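Local coordinates for protein haloacid dehalogenase-like hydrolase (Salmonella enterica subsp. enterica serovar Typhi, PDB 4EZE) that probably hydrolyses O-phosphoserine to serine and phosphate with magnesium as cofactor, the last step of serine biosynthesis from 3-phosphoglycerate, at residues F28-T31 with T36-K39; Y86-S91 with F96-K101. One frame throughout, in Å; residues are numbered along the deposited sequence.

Interactions 1 and 2 lie in the N-terminal part of the chain, where the order strand, helix, strand, strand, helix, strand is consistent with a ferredoxin-like fold, the topology also seen in ACT domains. Interaction 1 joins the end of inner strand 23-29 to helix 34-45; interaction 2 joins outer strand 97-100 to helix 81-93. Their centres are about 11 Å apart. The two strands are neighbours, and Ile29 N probably donates to Asp97 O at 2.9 Å. The rings of Phe37 and Phe96 form a T-shaped pair, with Phe37 CE1 3.6 Å from Phe96 CD2. Both contacts lie away from the sodium site of Asp114, Asp116 and Asp270.

Interaction 1 (F28-T31 with T36-K39); sequences FITT and TFQK
Phe37 reaches from helix 34-45 to the end of strand 23-29, where it meets Phe28 and Thr30. The contact is small, burying 152 Å² in all.

The aromatic part joins Phe28 and Phe37. The rim atoms CE2 and CZ of Phe37 do the touching. Phe37 CE2 comes to 3.6 Å from Phe28 CB, and Phe37 CZ lies 3.9 Å from Phe28 CD1. The ring of Phe37 therefore presses on the root of the Phe28 side chain and the near part of its ring. The two ring planes make an angle of 59°, and the centroids are 5.7 Å apart. This is an oblique pair, and the two side chains cross at about a right angle.

The second part is a CH-pi contact. Thr30 CG2 sits over one face of the Phe37 ring, 4.2 Å from the ring centroid and 19° off the normal. The methyl is offset toward the rim and comes within 4.0 Å of Phe37 CG. In Thr30 the hydroxyl is anti to the backbone N (chi1 -175°), which puts CG2 between the backbone N and the carbonyl carbon, facing the ring. The hydroxyl itself is hydrogen-bonded to the backbone N of Gln32.

Phe28 and Phe37 are both buried. Phe37 also touches Leu70 of strand 67-75, and Phe28 touches Leu72, so the contact belongs to the core between helix 34-45 and the sheet. Separately, a backbone hydrogen bond between Phe28 and Leu70 pairs the two strands.

No hydrogen bond or charge pair joins 28-31 to 36-39. The chemistry is that of hydrocarbon surfaces: the contact depends on shape fit and burial, and no directional bond sets it.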
ATOM      1  N   PHE A  28     -19.004  -2.267   2.573  1.00 38.46           N
ATOM      2  CA  PHE A  28     -18.833  -1.086   3.379  1.00 34.87           C
ATOM      3  C   PHE A  28     -18.362  -1.493   4.750  1.00 49.75           C
ATOM      4  O   PHE A  28     -18.957  -2.362   5.361  1.00 45.10           O
ATOM      5  CB  PHE A  28     -20.164  -0.377   3.569  1.00 43.08           C
ATOM      6  CG  PHE A  28     -20.711   0.198   2.316  1.00 50.74           C
ATOM      7  CD1 PHE A  28     -20.353   1.466   1.917  1.00 37.94           C
ATOM      8  CD2 PHE A  28     -21.595  -0.529   1.541  1.00 43.10           C
ATOM      9  CE1 PHE A  28     -20.861   1.996   0.750  1.00 47.09           C
ATOM     10  CE2 PHE A  28     -22.104  -0.006   0.379  1.00 48.86           C
ATOM     11  CZ  PHE A  28     -21.725   1.249  -0.026  1.00 48.61           C
ATOM     12  N   ILE A  29     -17.322  -0.839   5.252  1.00 45.53           N
ATOM     13  CA  ILE A  29     -16.845  -1.130   6.595  1.00 41.32           C
ATOM     14  C   ILE A  29     -16.822   0.132   7.426  1.00 43.66           C
ATOM     15  O   ILE A  29     -16.156   1.114   7.077  1.00 43.78           O
ATOM     16  CB  ILE A  29     -15.405  -1.679   6.585  1.00 60.93           C
ATOM     17  CG1 ILE A  29     -15.285  -2.882   5.642  1.00 46.10           C
ATOM     18  CG2 ILE A  29     -14.979  -2.023   7.999  1.00 50.62           C
ATOM     19  CD1 ILE A  29     -14.986  -2.505   4.201  1.00 43.97           C
ATOM     20  N   THR A  30     -17.488   0.079   8.567  1.00 45.26           N
ATOM     21  CA  THR A  30     -17.636   1.243   9.375  1.00 38.56           C
ATOM     22  C   THR A  30     -17.716   0.888  10.852  1.00 40.80           C
ATOM     23  O   THR A  30     -18.096  -0.219  11.183  1.00 47.64           O
ATOM     24  CB  THR A  30     -18.941   1.930   8.987  1.00 57.20           C
ATOM     25  OG1 THR A  30     -19.036   3.153   9.702  1.00 48.39           O
ATOM     26  CG2 THR A  30     -20.137   1.037   9.343  1.00 50.72           C
ATOM     27  N   THR A  31     -17.382   1.828  11.747  1.00 41.65           N
ATOM     28  CA  THR A  31     -17.620   1.615  13.194  1.00 43.07           C
ATOM     29  C   THR A  31     -19.047   1.958  13.633  1.00 57.01           C
ATOM     30  O   THR A  31     -19.440   1.653  14.767  1.00 43.34           O
ATOM     31  CB  THR A  31     -16.654   2.424  14.063  1.00 53.53           C
ATOM     32  OG1 THR A  31     -16.739   3.808  13.677  1.00 42.94           O
ATOM     33  CG2 THR A  31     -15.202   1.897  13.873  1.00 40.94           C
ATOM     34  N   THR A  36     -28.112   1.340  11.541  1.00 49.53           N
ATOM     35  CA  THR A  36     -28.150   2.799  11.393  1.00 61.08           C
ATOM     36  C   THR A  36     -27.479   3.216  10.096  1.00 46.72           C
ATOM     37  O   THR A  36     -27.927   4.126   9.406  1.00 74.85           O
ATOM     38  CB  THR A  36     -27.440   3.508  12.560  1.00 63.53           C
ATOM     39  OG1 THR A  36     -27.920   2.978  13.799  1.00 78.26           O
ATOM     40  CG2 THR A  36     -27.699   5.010  12.515  1.00 70.99           C
ATOM     41  N   PHE A  37     -26.381   2.548   9.765  1.00 66.82           N
ATOM     42  CA  PHE A  37     -25.586   2.955   8.620  1.00 48.40           C
ATOM     43  C   PHE A  37     -26.288   2.569   7.327  1.00 52.29           C
ATOM     44  O   PHE A  37     -26.253   3.287   6.326  1.00 55.90           O
ATOM     45  CB  PHE A  37     -24.193   2.315   8.695  1.00 47.29           C
ATOM     46  CG  PHE A  37     -23.355   2.535   7.459  1.00 38.62           C
ATOM     47  CD1 PHE A  37     -22.686   3.727   7.264  1.00 41.85           C
ATOM     48  CD2 PHE A  37     -23.225   1.538   6.506  1.00 38.82           C
ATOM     49  CE1 PHE A  37     -21.912   3.924   6.129  1.00 41.81           C
ATOM     50  CE2 PHE A  37     -22.458   1.733   5.363  1.00 47.62           C
ATOM     51  CZ  PHE A  37     -21.799   2.929   5.181  1.00 44.44           C
ATOM     52  N   GLN A  38     -26.912   1.409   7.336  1.00 53.70           N
ATOM     53  CA  GLN A  38     -27.649   0.998   6.175  1.00 64.91           C
ATOM     54  C   GLN A  38     -28.786   1.981   5.930  1.00 63.23           C
ATOM     55  O   GLN A  38     -28.953   2.495   4.823  1.00 58.69           O
ATOM     56  CB  GLN A  38     -28.218  -0.391   6.383  1.00 56.54           C
ATOM     57  CG  GLN A  38     -28.977  -0.878   5.169  1.00 56.30           C
ATOM     58  CD  GLN A  38     -29.518  -2.258   5.389  1.00 78.09           C
ATOM     59  OE1 GLN A  38     -28.892  -3.080   6.059  1.00 95.27           O
ATOM     60  NE2 GLN A  38     -30.695  -2.524   4.842  1.00 87.25           N
ATOM     61  N   LYS A  39     -29.563   2.239   6.975  1.00 57.97           N
ATOM     62  CA  LYS A  39     -30.708   3.135   6.880  1.00 67.83           C
ATOM     63  C   LYS A  39     -30.250   4.469   6.330  1.00 72.76           C
ATOM     64  O   LYS A  39     -30.736   4.957   5.300  1.00 66.37           O
ATOM     65  CB  LYS A  39     -31.333   3.319   8.261  1.00 65.07           C
ATOM     66  CG  LYS A  39     -32.698   3.985   8.266  1.00 88.35           C
ATOM     67  CD  LYS A  39     -33.383   3.811   9.617  1.00 95.19           C
ATOM     68  CE  LYS A  39     -34.626   4.679   9.737  1.00100.73           C
ATOM     69  NZ  LYS A  39     -34.337   6.087   9.335  1.00 88.75           N
TER

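Interaction 2 (Y86-S91 with F96-K101); sequences YLRELS and FDFFIK
Leu87 CD2 lies over one face of the Phe98 ring, 4.0 Å from its centroid, in a CH-pi contact. Nearby, Ser91 CA lies over one face of the Phe96 ring, 3.5 Å from the centroid, with the ring close against the helix backbone. Phe98 CG lies between its backbone N and carbonyl carbon (chi1 65°), a placement that sets the ring between Leu87 and Arg88. Ser91 CB meets the edge of the Phe98 ring in its plane.

Arg88 marks the change to polar ground. Its chain bends at chi2 and chi3, which brings one face of the guanidinium over the CE2 and CZ rim of Phe98. The two planes are 19° apart, and Arg88 NH1 is 3.3 Å from Phe98 CE2. Arg88 NE is hydrogen-bonded to Tyr84 OH.

Waters take up the edge of the guanidinium. One accepts from Arg88 NH2 at 2.9 Å and donates to Phe98 O at 2.6 Å. A second accepts from Arg88 NH1 and Phe98 N. It lies 2.7 Å from Asp97 OD1 as a possible donor, but it has more acceptors near it than protons, so that bond is less certain. Arg88 NH1 and Asp97 OD1 are themselves 5.0 Å apart. Asp97 OD1 is hydrogen-bonded to Asn302 N, and OD2 to Tyr303 N and His304 ND1. Ser91 OG turns back to donate to Arg88 O.

The 86-91 part of helix 81-93 runs at 160° to strand 97-100, with the axes of these short pieces 9.1 Å apart at closest. Leu87 reaches on to Ile26 and Phe28 of strand 23-29, while Leu90 touches Thr44 of helix 34-45. On the strand's other side, Phe99 packs on strand 299-301 of the parallel sheet.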
ATOM      1  N   TYR A  86     -19.076  10.562  -5.645  1.00 48.27           N
ATOM      2  CA  TYR A  86     -20.007  10.839  -4.553  1.00 52.68           C
ATOM      3  C   TYR A  86     -19.855   9.834  -3.394  1.00 68.88           C
ATOM      4  O   TYR A  86     -19.889  10.208  -2.220  1.00 51.01           O
ATOM      5  CB  TYR A  86     -21.452  10.908  -5.076  1.00 52.10           C
ATOM      6  CG  TYR A  86     -22.509  11.230  -4.011  1.00 63.34           C
ATOM      7  CD1 TYR A  86     -22.599  12.501  -3.457  1.00 84.31           C
ATOM      8  CD2 TYR A  86     -23.423  10.265  -3.571  1.00 82.99           C
ATOM      9  CE1 TYR A  86     -23.551  12.806  -2.497  1.00 53.86           C
ATOM     10  CE2 TYR A  86     -24.387  10.566  -2.609  1.00 61.02           C
ATOM     11  CZ  TYR A  86     -24.442  11.844  -2.082  1.00 70.38           C
ATOM     12  OH  TYR A  86     -25.372  12.182  -1.125  1.00 79.85           O
ATOM     13  N   LEU A  87     -19.686   8.555  -3.712  1.00 54.54           N
ATOM     14  CA  LEU A  87     -19.510   7.567  -2.649  1.00 42.66           C
ATOM     15  C   LEU A  87     -18.252   7.913  -1.800  1.00 34.51           C
ATOM     16  O   LEU A  87     -18.299   8.006  -0.562  1.00 43.07           O
ATOM     17  CB  LEU A  87     -19.428   6.170  -3.259  1.00 46.12           C
ATOM     18  CG  LEU A  87     -19.612   4.999  -2.285  1.00 58.74           C
ATOM     19  CD1 LEU A  87     -20.835   5.180  -1.412  1.00 46.87           C
ATOM     20  CD2 LEU A  87     -19.702   3.681  -3.032  1.00 61.93           C
ATOM     21  N   ARG A  88     -17.157   8.162  -2.499  1.00 36.37           N
ATOM     22  CA  ARG A  88     -15.889   8.531  -1.905  1.00 47.91           C
ATOM     23  C   ARG A  88     -16.013   9.763  -1.021  1.00 58.57           C
ATOM     24  O   ARG A  88     -15.582   9.746   0.120  1.00 47.36           O
ATOM     25  CB  ARG A  88     -14.844   8.785  -2.994  1.00 38.30           C
ATOM     26  CG  ARG A  88     -13.467   9.192  -2.424  1.00 46.58           C
ATOM     27  CD  ARG A  88     -12.939   8.129  -1.443  1.00 45.36           C
ATOM     28  NE  ARG A  88     -12.589   6.875  -2.130  1.00 44.03           N
ATOM     29  CZ  ARG A  88     -12.514   5.661  -1.562  1.00 51.84           C
ATOM     30  NH1 ARG A  88     -12.791   5.471  -0.263  1.00 36.18           N
ATOM     31  NH2 ARG A  88     -12.167   4.616  -2.318  1.00 39.77           N
ATOM     32  N   GLU A  89     -16.597  10.833  -1.537  1.00 47.24           N
ATOM     33  CA  GLU A  89     -16.740  12.042  -0.733  1.00 62.13           C
ATOM     34  C   GLU A  89     -17.533  11.748   0.541  1.00 40.28           C
ATOM     35  O   GLU A  89     -17.243  12.255   1.635  1.00 55.29           O
ATOM     36  CB  GLU A  89     -17.436  13.140  -1.544  1.00 64.43           C
ATOM     37  CG  GLU A  89     -18.175  14.172  -0.692  1.00 64.40           C
ATOM     38  CD  GLU A  89     -19.040  15.111  -1.530  1.00117.78           C
ATOM     39  OE1 GLU A  89     -18.586  15.557  -2.606  1.00 76.35           O
ATOM     40  OE2 GLU A  89     -20.181  15.412  -1.121  1.00 73.40           O
ATOM     41  N   LEU A  90     -18.551  10.924   0.375  1.00 45.08           N
ATOM     42  CA  LEU A  90     -19.426  10.527   1.460  1.00 41.45           C
ATOM     43  C   LEU A  90     -18.684   9.687   2.476  1.00 44.72           C
ATOM     44  O   LEU A  90     -18.987   9.716   3.675  1.00 48.85           O
ATOM     45  CB  LEU A  90     -20.569   9.717   0.877  1.00 51.89           C
ATOM     46  CG  LEU A  90     -21.786   9.459   1.743  1.00 59.34           C
ATOM     47  CD1 LEU A  90     -22.326  10.774   2.275  1.00 86.60           C
ATOM     48  CD2 LEU A  90     -22.826   8.789   0.870  1.00 52.32           C
ATOM     49  N   SER A  91     -17.720   8.917   1.997  1.00 49.25           N
ATOM     50  CA  SER A  91     -17.034   7.998   2.889  1.00 44.44           C
ATOM     51  C   SER A  91     -16.083   8.815   3.720  1.00 44.42           C
ATOM     52  O   SER A  91     -15.737   8.429   4.835  1.00 43.52           O
ATOM     53  CB  SER A  91     -16.260   6.950   2.101  1.00 36.91           C
ATOM     54  OG  SER A  91     -15.077   7.499   1.524  1.00 42.00           O
ATOM     55  N   PHE A  96     -16.100   6.120   6.472  1.00 43.03           N
ATOM     56  CA  PHE A  96     -16.127   4.677   6.372  1.00 39.44           C
ATOM     57  C   PHE A  96     -15.251   4.317   5.206  1.00 40.15           C
ATOM     58  O   PHE A  96     -14.925   5.165   4.368  1.00 54.76           O
ATOM     59  CB  PHE A  96     -17.560   4.124   6.191  1.00 41.84           C
ATOM     60  CG  PHE A  96     -18.255   4.666   4.994  1.00 40.09           C
ATOM     61  CD1 PHE A  96     -18.057   4.094   3.739  1.00 30.70           C
ATOM     62  CD2 PHE A  96     -19.064   5.788   5.099  1.00 50.36           C
ATOM     63  CE1 PHE A  96     -18.675   4.618   2.604  1.00 46.86           C
ATOM     64  CE2 PHE A  96     -19.695   6.307   3.984  1.00 35.72           C
ATOM     65  CZ  PHE A  96     -19.503   5.724   2.734  1.00 35.69           C
ATOM     66  N   ASP A  97     -14.843   3.056   5.164  1.00 36.78           N
ATOM     67  CA  ASP A  97     -14.116   2.554   4.019  1.00 33.52           C
ATOM     68  C   ASP A  97     -15.076   1.735   3.197  1.00 33.67           C
ATOM     69  O   ASP A  97     -16.095   1.239   3.706  1.00 39.74           O
ATOM     70  CB  ASP A  97     -12.942   1.677   4.473  1.00 38.65           C
ATOM     71  CG  ASP A  97     -11.732   2.495   4.867  1.00 47.33           C
ATOM     72  OD1 ASP A  97     -11.319   3.328   4.026  1.00 38.17           O
ATOM     73  OD2 ASP A  97     -11.207   2.310   6.002  1.00 36.89           O
ATOM     74  N   PHE A  98     -14.754   1.552   1.927  1.00 39.89           N
ATOM     75  CA  PHE A  98     -15.553   0.621   1.153  1.00 37.89           C
ATOM     76  C   PHE A  98     -14.685   0.039   0.070  1.00 50.94           C
ATOM     77  O   PHE A  98     -13.582   0.541  -0.190  1.00 37.15           O
ATOM     78  CB  PHE A  98     -16.751   1.341   0.527  1.00 31.69           C
ATOM     79  CG  PHE A  98     -16.363   2.393  -0.499  1.00 48.81           C
ATOM     80  CD1 PHE A  98     -16.170   2.053  -1.818  1.00 38.82           C
ATOM     81  CD2 PHE A  98     -16.198   3.719  -0.130  1.00 41.66           C
ATOM     82  CE1 PHE A  98     -15.842   3.011  -2.757  1.00 49.91           C
ATOM     83  CE2 PHE A  98     -15.857   4.678  -1.062  1.00 33.87           C
ATOM     84  CZ  PHE A  98     -15.684   4.331  -2.370  1.00 38.73           C
ATOM     85  N   PHE A  99     -15.189  -1.016  -0.561  1.00 46.63           N
ATOM     86  CA  PHE A  99     -14.557  -1.562  -1.745  1.00 43.42           C
ATOM     87  C   PHE A  99     -15.593  -1.924  -2.776  1.00 41.11           C
ATOM     88  O   PHE A  99     -16.627  -2.528  -2.458  1.00 51.45           O
ATOM     89  CB  PHE A  99     -13.751  -2.797  -1.397  1.00 49.17           C
ATOM     90  CG  PHE A  99     -12.460  -2.484  -0.740  1.00 61.60           C
ATOM     91  CD1 PHE A  99     -11.421  -1.937  -1.475  1.00 47.93           C
ATOM     92  CD2 PHE A  99     -12.289  -2.694   0.618  1.00 59.54           C
ATOM     93  CE1 PHE A  99     -10.217  -1.631  -0.872  1.00 87.59           C
ATOM     94  CE2 PHE A  99     -11.085  -2.388   1.225  1.00 95.91           C
ATOM     95  CZ  PHE A  99     -10.050  -1.859   0.478  1.00 76.91           C
ATOM     96  N   ILE A 100     -15.324  -1.528  -4.008  1.00 45.99           N
ATOM     97  CA  ILE A 100     -16.094  -2.018  -5.125  1.00 44.95           C
ATOM     98  C   ILE A 100     -15.405  -3.283  -5.584  1.00 46.05           C
ATOM     99  O   ILE A 100     -14.281  -3.250  -6.062  1.00 53.92           O
ATOM    100  CB  ILE A 100     -16.152  -1.002  -6.261  1.00 56.23           C
ATOM    101  CG1 ILE A 100     -17.045   0.174  -5.854  1.00 47.48           C
ATOM    102  CG2 ILE A 100     -16.705  -1.653  -7.520  1.00 52.26           C
ATOM    103  CD1 ILE A 100     -16.820   1.386  -6.734  1.00 45.33           C
ATOM    104  N   LYS A 101     -16.074  -4.410  -5.399  1.00 54.02           N
ATOM    105  CA  LYS A 101     -15.476  -5.692  -5.738  1.00 48.03           C
ATOM    106  C   LYS A 101     -14.998  -5.727  -7.188  1.00 44.67           C
ATOM    107  O   LYS A 101     -15.756  -5.491  -8.117  1.00 51.34           O
ATOM    108  CB  LYS A 101     -16.456  -6.815  -5.462  1.00 48.58           C
ATOM    109  CG  LYS A 101     -15.920  -8.201  -5.769  1.00 48.74           C
ATOM    110  CD  LYS A 101     -16.924  -9.253  -5.313  1.00 45.29           C
ATOM    111  CE  LYS A 101     -16.518 -10.659  -5.717  1.00 53.97           C
ATOM    112  NZ  LYS A 101     -17.348 -11.663  -4.992  1.00 62.03           N
TER
HETATM  113  O   HOH W   1     -12.679   6.267   2.753  1.00 41.33           O
HETATM  114  O   HOH W   2     -12.192   3.069   1.467  1.00 41.69           O
HETATM  115  O   HOH W   3     -11.981   1.798  -1.886  1.00 42.60           O